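Local coordinates for protein putative polyketide synthase (Streptomyces coelicolor, PDB 1U0M) that catalyses the iterative condensation of five malonyl-CoA units and cyclises the resulting pentaketide into 1,3,6,8-tetrahydroxynaphthalene, a precursor in melanin biosynthesis, at residues A46-I50 with S189-N193; T104-V108 with E165-L169; C179-D184 with T237-F241. All coordinates share one frame; numbering follows the deposited sequence.

How the interactions relate
Reading from the N terminus, helix 43-52 supplies the first half of interaction 1, whose partner on helix 187-195 closes a loop of 138 residues. Interaction 2 is nested inside that loop: residues 104-108 enter strand 108-112 and meet 165-169, the start of strand 167-175, in the mixed sheet, with its centre about 41 Å from that of interaction 1. The loop 179-184 that follows strand 167-175 joins strand 238-243 in interaction 3, linking the N-terminal chalcone synthase-like region to the C-terminal one. Interactions 1 and 3 cross along the chain and touch, for instance through Ser-189 and Asp-184; interaction 2 lies across the chain's centre from both.

Interaction 1: A46-I50 with S189-N193; sequences ALRLI and SLLCN
Segments 46-50 and 189-193 are two helical turns whose axes approach to 9.1 Å at a crossing angle of -38°, with the CA atoms of Ile-50 and Leu-191 the nearest pair across them. Leu-191 gives the largest share of the buried surface. Both its methyls lie against Leu-49: CD2 presses on it, 3.2 Å from Leu-49 CD2 and 3.4 Å from Leu-49 CB, while CD1 lies by the Leu-49 carbonyl carbon and 4.0 Å from Ile-50 N. The two leucine side chains cross at about a right angle, methyl to methyl at their ends. Both CD2 distances are shorter than ordinary carbon contacts, and the first torsion of Leu-191, chi1 -110°, is displaced from a staggered value, so this point of the interface looks tight and slightly strained.

A second line of contact runs beside the first. Ile-50 extends its chain, with chi2 at 175°, so that CD1 comes 3.4 Å from Leu-190 O, a methyl against a helical carbonyl. Ala-46 CB meets the CD2 methyl of Leu-190 at 3.7 Å, the small residue meeting a branched end.

Helix 26-37 covers Ile-50 through Met-26 and Leu-30, and His-40 touches Leu-190. The contact therefore joins helices of the N-terminal chalcone synthase-like domain, away from Cys-146, the probable catalytic cysteine.

No hydrogen bond or charge pair links the two segments, and the 249 Å² they bury comes chiefly from aliphatic groups; the adhesion is therefore hydrophobic and steric, and the close fit of Leu-191 on Leu-49 probably limits how near the two turns can come.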
loop_
_atom_site.group_PDB
_atom_site.type_symbol
_atom_site.label_atom_id
_atom_site.label_comp_id
_atom_site.label_asym_id
_atom_site.label_seq_id
_atom_site.Cartn_x
_atom_site.Cartn_y
_atom_site.Cartn_z
ATOM N N ALA A 46 0.053 34.557 3.177
ATOM C CA ALA A 46 -0.729 33.345 2.972
ATOM C C ALA A 46 -1.770 33.547 1.882
ATOM O O ALA A 46 -1.849 32.768 0.924
ATOM C CB ALA A 46 -1.404 32.931 4.283
ATOM N N LEU A 47 -2.567 34.600 2.031
ATOM C CA LEU A 47 -3.611 34.920 1.058
ATOM C C LEU A 47 -3.083 35.120 -0.366
ATOM O O LEU A 47 -3.692 34.649 -1.332
ATOM C CB LEU A 47 -4.364 36.171 1.512
ATOM C CG LEU A 47 -5.587 35.980 2.422
ATOM C CD1 LEU A 47 -5.473 34.707 3.229
ATOM C CD2 LEU A 47 -5.723 37.186 3.330
ATOM N N ARG A 48 -1.958 35.824 -0.495
ATOM C CA ARG A 48 -1.362 36.096 -1.801
ATOM C C ARG A 48 -0.962 34.799 -2.485
ATOM O O ARG A 48 -1.265 34.576 -3.664
ATOM C CB ARG A 48 -0.128 37.010 -1.647
ATOM C CG ARG A 48 0.656 37.248 -2.954
ATOM C CD ARG A 48 1.688 38.384 -2.813
ATOM N NE ARG A 48 2.781 38.023 -1.915
ATOM C CZ ARG A 48 3.772 37.201 -2.239
ATOM N NH1 ARG A 48 3.825 36.657 -3.446
ATOM N NH2 ARG A 48 4.696 36.898 -1.347
ATOM N N LEU A 49 -0.261 33.955 -1.735
ATOM C CA LEU A 49 0.205 32.661 -2.221
ATOM C C LEU A 49 -0.969 31.836 -2.727
ATOM O O LEU A 49 -0.935 31.283 -3.827
ATOM C CB LEU A 49 0.921 31.915 -1.091
ATOM C CG LEU A 49 2.394 32.286 -0.841
ATOM C CD1 LEU A 49 2.552 33.788 -0.780
ATOM C CD2 LEU A 49 2.872 31.651 0.451
ATOM N N ILE A 50 -2.017 31.769 -1.921
ATOM C CA ILE A 50 -3.198 31.020 -2.307
ATOM C C ILE A 50 -3.776 31.581 -3.594
ATOM O O ILE A 50 -3.977 30.859 -4.569
ATOM C CB ILE A 50 -4.262 31.070 -1.195
ATOM C CG1 ILE A 50 -3.771 30.270 0.019
ATOM C CG2 ILE A 50 -5.579 30.497 -1.709
ATOM C CD1 ILE A 50 -4.672 30.351 1.215
ATOM N N SER A 189 0.645 25.212 5.860
ATOM C CA SER A 189 -0.654 24.576 6.075
ATOM C C SER A 189 -1.733 25.406 5.398
ATOM O O SER A 189 -2.531 24.882 4.626
ATOM C CB SER A 189 -0.947 24.457 7.575
ATOM O OG SER A 189 0.042 23.670 8.206
ATOM N N LEU A 190 -1.747 26.705 5.706
ATOM C CA LEU A 190 -2.701 27.633 5.119
ATOM C C LEU A 190 -2.713 27.515 3.598
ATOM O O LEU A 190 -3.771 27.535 2.973
ATOM C CB LEU A 190 -2.345 29.054 5.521
ATOM C CG LEU A 190 -2.842 29.507 6.895
ATOM C CD1 LEU A 190 -2.477 28.516 7.967
ATOM C CD2 LEU A 190 -2.251 30.868 7.174
ATOM N N LEU A 191 -1.535 27.396 3.003
ATOM C CA LEU A 191 -1.430 27.249 1.566
ATOM C C LEU A 191 -2.217 26.018 1.164
ATOM O O LEU A 191 -3.169 26.102 0.399
ATOM C CB LEU A 191 0.028 27.054 1.161
ATOM C CG LEU A 191 0.690 28.196 0.404
ATOM C CD1 LEU A 191 -0.032 28.385 -0.929
ATOM C CD2 LEU A 191 0.628 29.468 1.254
ATOM N N CYS A 192 -1.804 24.877 1.708
ATOM C CA CYS A 192 -2.423 23.597 1.426
ATOM C C CYS A 192 -3.931 23.617 1.574
ATOM O O CYS A 192 -4.629 22.982 0.788
ATOM C CB CYS A 192 -1.811 22.506 2.305
ATOM S SG CYS A 192 -0.105 22.080 1.839
ATOM N N ASN A 193 -4.438 24.358 2.552
ATOM C CA ASN A 193 -5.873 24.429 2.739
ATOM C C ASN A 193 -6.601 25.135 1.588
ATOM O O ASN A 193 -7.826 25.021 1.465
ATOM C CB ASN A 193 -6.204 25.113 4.070
ATOM C CG ASN A 193 -5.730 24.313 5.275
ATOM O OD1 ASN A 193 -5.340 23.143 5.153
ATOM N ND2 ASN A 193 -5.769 24.939 6.446
#

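Interaction 2: T104-V108 with E165-L169; sequences TDIDV and EANAL
Asp-107 grips Asn-167 twice, once through its backbone and once through its carboxylate. Asp-107 N donates to Asn-167 O at 2.8 Å, and Asn-167 N returns a bond of 3.1 Å to Asp-107 OD1, with an angle of 161° at the hydrogen. OD1 receives it with its anti lone pair, the one facing away from OD2. The torsion that puts CG beside the backbone N of Asp-107, chi1 -56°, brings this oxygen beside Ala-166 CA and onto the backbone N-H of Asn-167. Asn-167 O also receives a CA-H...O contact from Ile-106 CA at 3.2 Å. Next along, Leu-169 N donates to Val-108 O at 2.9 Å and almost straight, 170° at the hydrogen.

These bonds begin the parallel pairing of strands 108-112 and 167-175, with Val-108 bridged to Ala-168, in the mixed sheet of the thiolase fold. Strand 167-175 is reached from strand 137-141 through helix 148-162, a beta-alpha-beta crossover that passes over strand 108-112.

Side chains fill both faces of the start. Val-108 CG1 and Ala-168 CB, on one face, are 3.4 Å apart, closer than usual for two carbons. On the side of Ile-106, its CG2 meets Leu-169 CB at 3.5 Å, while its CD1 lies 3.9 Å from Asn-167 CB, the two side chains crossing at about a right angle.

Farther out, Phe-159 of helix 148-162 touches Asp-107, Val-108 and Ala-166, and Ala-156 of the same helix touches Ala-168. On the face that carries Ile-106 and Leu-169, Phe-132 and Val-204, the latter from the adjacent antiparallel strand 198-206, touch both residues. Asp-107 also hydrogen-bonds through its backbone to Arg-137, at the start of the neighbouring strand 137-141.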
loop_
_atom_site.group_PDB
_atom_site.type_symbol
_atom_site.label_atom_id
_atom_site.label_comp_id
_atom_site.label_asym_id
_atom_site.label_seq_id
_atom_site.Cartn_x
_atom_site.Cartn_y
_atom_site.Cartn_z
ATOM N N THR A 104 -15.617 -8.621 -14.528
ATOM C CA THR A 104 -14.878 -9.866 -14.644
ATOM C C THR A 104 -13.702 -9.950 -15.613
ATOM O O THR A 104 -13.106 -11.011 -15.762
ATOM C CB THR A 104 -15.836 -11.018 -14.963
ATOM O OG1 THR A 104 -17.058 -10.830 -14.238
ATOM C CG2 THR A 104 -15.217 -12.343 -14.551
ATOM N N ASP A 105 -13.348 -8.862 -16.276
ATOM C CA ASP A 105 -12.220 -8.945 -17.191
ATOM C C ASP A 105 -10.951 -8.369 -16.582
ATOM O O ASP A 105 -9.897 -8.334 -17.222
ATOM C CB ASP A 105 -12.553 -8.240 -18.508
ATOM C CG ASP A 105 -13.263 -9.156 -19.490
ATOM O OD1 ASP A 105 -12.579 -9.724 -20.370
ATOM O OD2 ASP A 105 -14.496 -9.320 -19.371
ATOM N N ILE A 106 -11.059 -7.934 -15.331
ATOM C CA ILE A 106 -9.936 -7.344 -14.613
ATOM C C ILE A 106 -9.258 -8.393 -13.736
ATOM O O ILE A 106 -9.913 -9.071 -12.945
ATOM C CB ILE A 106 -10.415 -6.172 -13.722
ATOM C CG1 ILE A 106 -11.239 -5.184 -14.558
ATOM C CG2 ILE A 106 -9.214 -5.479 -13.075
ATOM C CD1 ILE A 106 -10.461 -4.500 -15.670
ATOM N N ASP A 107 -7.945 -8.522 -13.878
ATOM C CA ASP A 107 -7.197 -9.498 -13.096
ATOM C C ASP A 107 -6.615 -8.891 -11.824
ATOM O O ASP A 107 -6.322 -9.605 -10.871
ATOM C CB ASP A 107 -6.052 -10.095 -13.924
ATOM C CG ASP A 107 -6.528 -10.728 -15.223
ATOM O OD1 ASP A 107 -6.679 -9.994 -16.225
ATOM O OD2 ASP A 107 -6.755 -11.961 -15.243
ATOM N N VAL A 108 -6.446 -7.574 -11.811
ATOM C CA VAL A 108 -5.870 -6.909 -10.655
ATOM C C VAL A 108 -6.435 -5.514 -10.431
ATOM O O VAL A 108 -6.536 -4.718 -11.366
ATOM C CB VAL A 108 -4.339 -6.783 -10.811
ATOM C CG1 VAL A 108 -4.019 -5.997 -12.068
ATOM C CG2 VAL A 108 -3.733 -6.089 -9.598
ATOM N N GLU A 165 -2.213 -10.797 -21.533
ATOM C CA GLU A 165 -3.645 -10.724 -21.771
ATOM C C GLU A 165 -4.395 -10.233 -20.535
ATOM O O GLU A 165 -5.612 -10.400 -20.436
ATOM C CB GLU A 165 -4.163 -12.099 -22.199
ATOM C CG GLU A 165 -3.566 -12.628 -23.508
ATOM C CD GLU A 165 -4.181 -11.993 -24.748
ATOM O OE1 GLU A 165 -3.475 -11.236 -25.455
ATOM O OE2 GLU A 165 -5.378 -12.252 -25.012
ATOM N N ALA A 166 -3.667 -9.614 -19.605
ATOM C CA ALA A 166 -4.251 -9.115 -18.361
ATOM C C ALA A 166 -4.758 -7.675 -18.396
ATOM O O ALA A 166 -4.123 -6.787 -18.972
ATOM C CB ALA A 166 -3.250 -9.269 -17.230
ATOM N N ASN A 167 -5.907 -7.457 -17.759
ATOM C CA ASN A 167 -6.523 -6.136 -17.664
ATOM C C ASN A 167 -6.515 -5.672 -16.212
ATOM O O ASN A 167 -7.021 -6.366 -15.328
ATOM C CB ASN A 167 -7.970 -6.182 -18.145
ATOM C CG ASN A 167 -8.088 -6.230 -19.648
ATOM O OD1 ASN A 167 -9.191 -6.304 -20.183
ATOM N ND2 ASN A 167 -6.956 -6.179 -20.341
ATOM N N ALA A 168 -5.954 -4.493 -15.967
ATOM C CA ALA A 168 -5.894 -3.952 -14.614
ATOM C C ALA A 168 -6.845 -2.776 -14.432
ATOM O O ALA A 168 -7.108 -2.022 -15.365
ATOM C CB ALA A 168 -4.468 -3.526 -14.292
ATOM N N LEU A 169 -7.371 -2.633 -13.223
ATOM C CA LEU A 169 -8.273 -1.536 -12.914
ATOM C C LEU A 169 -7.624 -0.596 -11.912
ATOM O O LEU A 169 -7.332 -0.982 -10.779
ATOM C CB LEU A 169 -9.589 -2.051 -12.333
ATOM C CG LEU A 169 -10.555 -0.931 -11.903
ATOM C CD1 LEU A 169 -10.933 -0.079 -13.111
ATOM C CD2 LEU A 169 -11.797 -1.529 -11.254
#

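Interaction 3: C179-D184 with T237-F241; sequences CYQPTD and TGFHF. With GOL (glycerol), chain D.
Gln-181 lies flat over one face of the His-240 imidazole. The amide and ring planes are 11° apart, and Gln-181 CG sits 3.8 Å from the ring centroid, close to the ring normal, as a CH-pi contact. A bend in the glutamine chain, chi2 -75°, lays the amide along the ring.

At the ring's edge lie oxygens. Asp-184 OD2 approaches His-240 CD2 in the ring plane at 2.9 Å, with the carboxylate turned 55° from the imidazole; its negative charge would probably polarise that C-H. Thr-183 OG1 lies farther along the edge. The type I turn from Gln-181 to Asp-184, closed by Asp-184 N to Gln-181 O at 2.8 Å, holds Gln-181, Thr-183 and Asp-184 around the ring.

A glycerol, probably from the crystallisation liquor, bridges the segments. Gln-181 N donates to its O1 at 2.8 Å and its O2 donates to Asp-184 OD1 at 3.0 Å; the 2.6 Å from Phe-241 N to O3 is short enough that the placing of this end is doubtful.

The apolar contact is a loose one: Cys-179 SG sits at the edge of the Phe-239 ring, 4.3 Å from Phe-239 CB. Cys-146, the probable catalytic cysteine, lies about 11 Å from Cys-179 between side chains.

Strands 230-235 and 238-243 form a beta hairpin, on which the loop between strand 167-175 and helix 187-195 packs; Tyr-232 and Phe-117 of the second subunit stack on Phe-239, and helix 187-195 touches Asp-184 and Phe-241.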
loop_
_atom_site.group_PDB
_atom_site.type_symbol
_atom_site.label_atom_id
_atom_site.label_comp_id
_atom_site.label_asym_id
_atom_site.label_seq_id
_atom_site.Cartn_x
_atom_site.Cartn_y
_atom_site.Cartn_z
ATOM N N CYS A 179 -8.684 15.740 5.665
ATOM C CA CYS A 179 -7.394 15.832 6.316
ATOM C C CYS A 179 -7.167 17.267 6.741
ATOM O O CYS A 179 -6.060 17.652 7.061
ATOM C CB CYS A 179 -6.280 15.350 5.384
ATOM S SG CYS A 179 -6.246 13.542 5.176
ATOM N N TYR A 180 -8.233 18.062 6.748
ATOM C CA TYR A 180 -8.138 19.459 7.174
ATOM C C TYR A 180 -7.907 19.477 8.685
ATOM O O TYR A 180 -8.668 18.858 9.432
ATOM C CB TYR A 180 -9.431 20.213 6.843
ATOM C CG TYR A 180 -9.495 21.593 7.465
ATOM C CD1 TYR A 180 -8.571 22.592 7.111
ATOM C CD2 TYR A 180 -10.435 21.885 8.446
ATOM C CE1 TYR A 180 -8.588 23.840 7.736
ATOM C CE2 TYR A 180 -10.461 23.122 9.072
ATOM C CZ TYR A 180 -9.537 24.093 8.719
ATOM O OH TYR A 180 -9.548 25.297 9.376
ATOM N N GLN A 181 -6.868 20.184 9.130
ATOM C CA GLN A 181 -6.529 20.266 10.554
ATOM C C GLN A 181 -6.502 21.702 11.067
ATOM O O GLN A 181 -5.480 22.393 10.956
ATOM C CB GLN A 181 -5.157 19.644 10.816
ATOM C CG GLN A 181 -4.945 18.272 10.217
ATOM C CD GLN A 181 -5.651 17.150 10.966
ATOM O OE1 GLN A 181 -5.673 16.021 10.493
ATOM N NE2 GLN A 181 -6.205 17.450 12.134
ATOM N N PRO A 182 -7.610 22.158 11.674
ATOM C CA PRO A 182 -7.721 23.520 12.214
ATOM C C PRO A 182 -6.487 23.931 13.008
ATOM O O PRO A 182 -6.096 25.104 13.014
ATOM C CB PRO A 182 -8.957 23.436 13.099
ATOM C CG PRO A 182 -9.784 22.423 12.416
ATOM C CD PRO A 182 -8.791 21.361 12.048
ATOM N N THR A 183 -5.881 22.952 13.669
ATOM C CA THR A 183 -4.692 23.168 14.483
ATOM C C THR A 183 -3.419 23.573 13.731
ATOM O O THR A 183 -2.569 24.252 14.297
ATOM C CB THR A 183 -4.370 21.909 15.312
ATOM O OG1 THR A 183 -4.186 20.797 14.432
ATOM C CG2 THR A 183 -5.504 21.593 16.267
ATOM N N ASP A 184 -3.263 23.135 12.482
ATOM C CA ASP A 184 -2.078 23.479 11.699
ATOM C C ASP A 184 -2.175 24.963 11.310
ATOM O O ASP A 184 -2.995 25.344 10.467
ATOM C CB ASP A 184 -1.986 22.584 10.453
ATOM C CG ASP A 184 -1.612 21.135 10.793
ATOM O OD1 ASP A 184 -1.652 20.257 9.901
ATOM O OD2 ASP A 184 -1.266 20.871 11.956
ATOM N N THR A 237 -5.174 13.322 15.906
ATOM C CA THR A 237 -6.120 14.093 15.099
ATOM C C THR A 237 -6.154 13.612 13.654
ATOM O O THR A 237 -6.960 14.069 12.835
ATOM C CB THR A 237 -5.757 15.592 15.111
ATOM O OG1 THR A 237 -4.349 15.728 15.287
ATOM C CG2 THR A 237 -6.468 16.320 16.237
ATOM N N GLY A 238 -5.259 12.692 13.327
ATOM C CA GLY A 238 -5.239 12.169 11.982
ATOM C C GLY A 238 -3.963 12.482 11.246
ATOM O O GLY A 238 -2.888 12.523 11.840
ATOM N N PHE A 239 -4.093 12.717 9.947
ATOM C CA PHE A 239 -2.940 12.999 9.118
ATOM C C PHE A 239 -2.732 14.486 8.898
ATOM O O PHE A 239 -3.622 15.179 8.390
ATOM C CB PHE A 239 -3.086 12.291 7.763
ATOM C CG PHE A 239 -3.250 10.802 7.876
ATOM C CD1 PHE A 239 -2.606 10.092 8.889
ATOM C CD2 PHE A 239 -4.031 10.100 6.962
ATOM C CE1 PHE A 239 -2.738 8.716 8.988
ATOM C CE2 PHE A 239 -4.168 8.726 7.051
ATOM C CZ PHE A 239 -3.523 8.027 8.064
ATOM N N HIS A 240 -1.555 14.962 9.299
ATOM C CA HIS A 240 -1.174 16.359 9.134
ATOM C C HIS A 240 -0.151 16.413 7.994
ATOM O O HIS A 240 0.950 15.873 8.093
ATOM C CB HIS A 240 -0.549 16.919 10.428
ATOM C CG HIS A 240 -1.504 17.008 11.577
ATOM N ND1 HIS A 240 -2.128 15.900 12.117
ATOM C CD2 HIS A 240 -1.915 18.067 12.317
ATOM C CE1 HIS A 240 -2.875 16.275 13.142
ATOM N NE2 HIS A 240 -2.763 17.585 13.283
ATOM N N PHE A 241 -0.535 17.066 6.910
ATOM C CA PHE A 241 0.305 17.178 5.735
ATOM C C PHE A 241 1.408 18.231 5.866
ATOM O O PHE A 241 1.144 19.382 6.211
ATOM C CB PHE A 241 -0.570 17.498 4.517
ATOM C CG PHE A 241 0.153 17.384 3.214
ATOM C CD1 PHE A 241 0.723 16.174 2.829
ATOM C CD2 PHE A 241 0.271 18.482 2.368
ATOM C CE1 PHE A 241 1.403 16.055 1.614
ATOM C CE2 PHE A 241 0.957 18.367 1.145
ATOM C CZ PHE A 241 1.516 17.156 0.775
HETATM C C1 GOL D . -3.905 21.245 7.785
HETATM O O1 GOL D . -5.215 21.434 7.234
HETATM C C2 GOL D . -3.205 20.267 6.858
HETATM O O2 GOL D . -1.799 20.553 6.952
HETATM C C3 GOL D . -3.535 18.870 7.309
HETATM O O3 GOL D . -2.962 17.832 6.517
#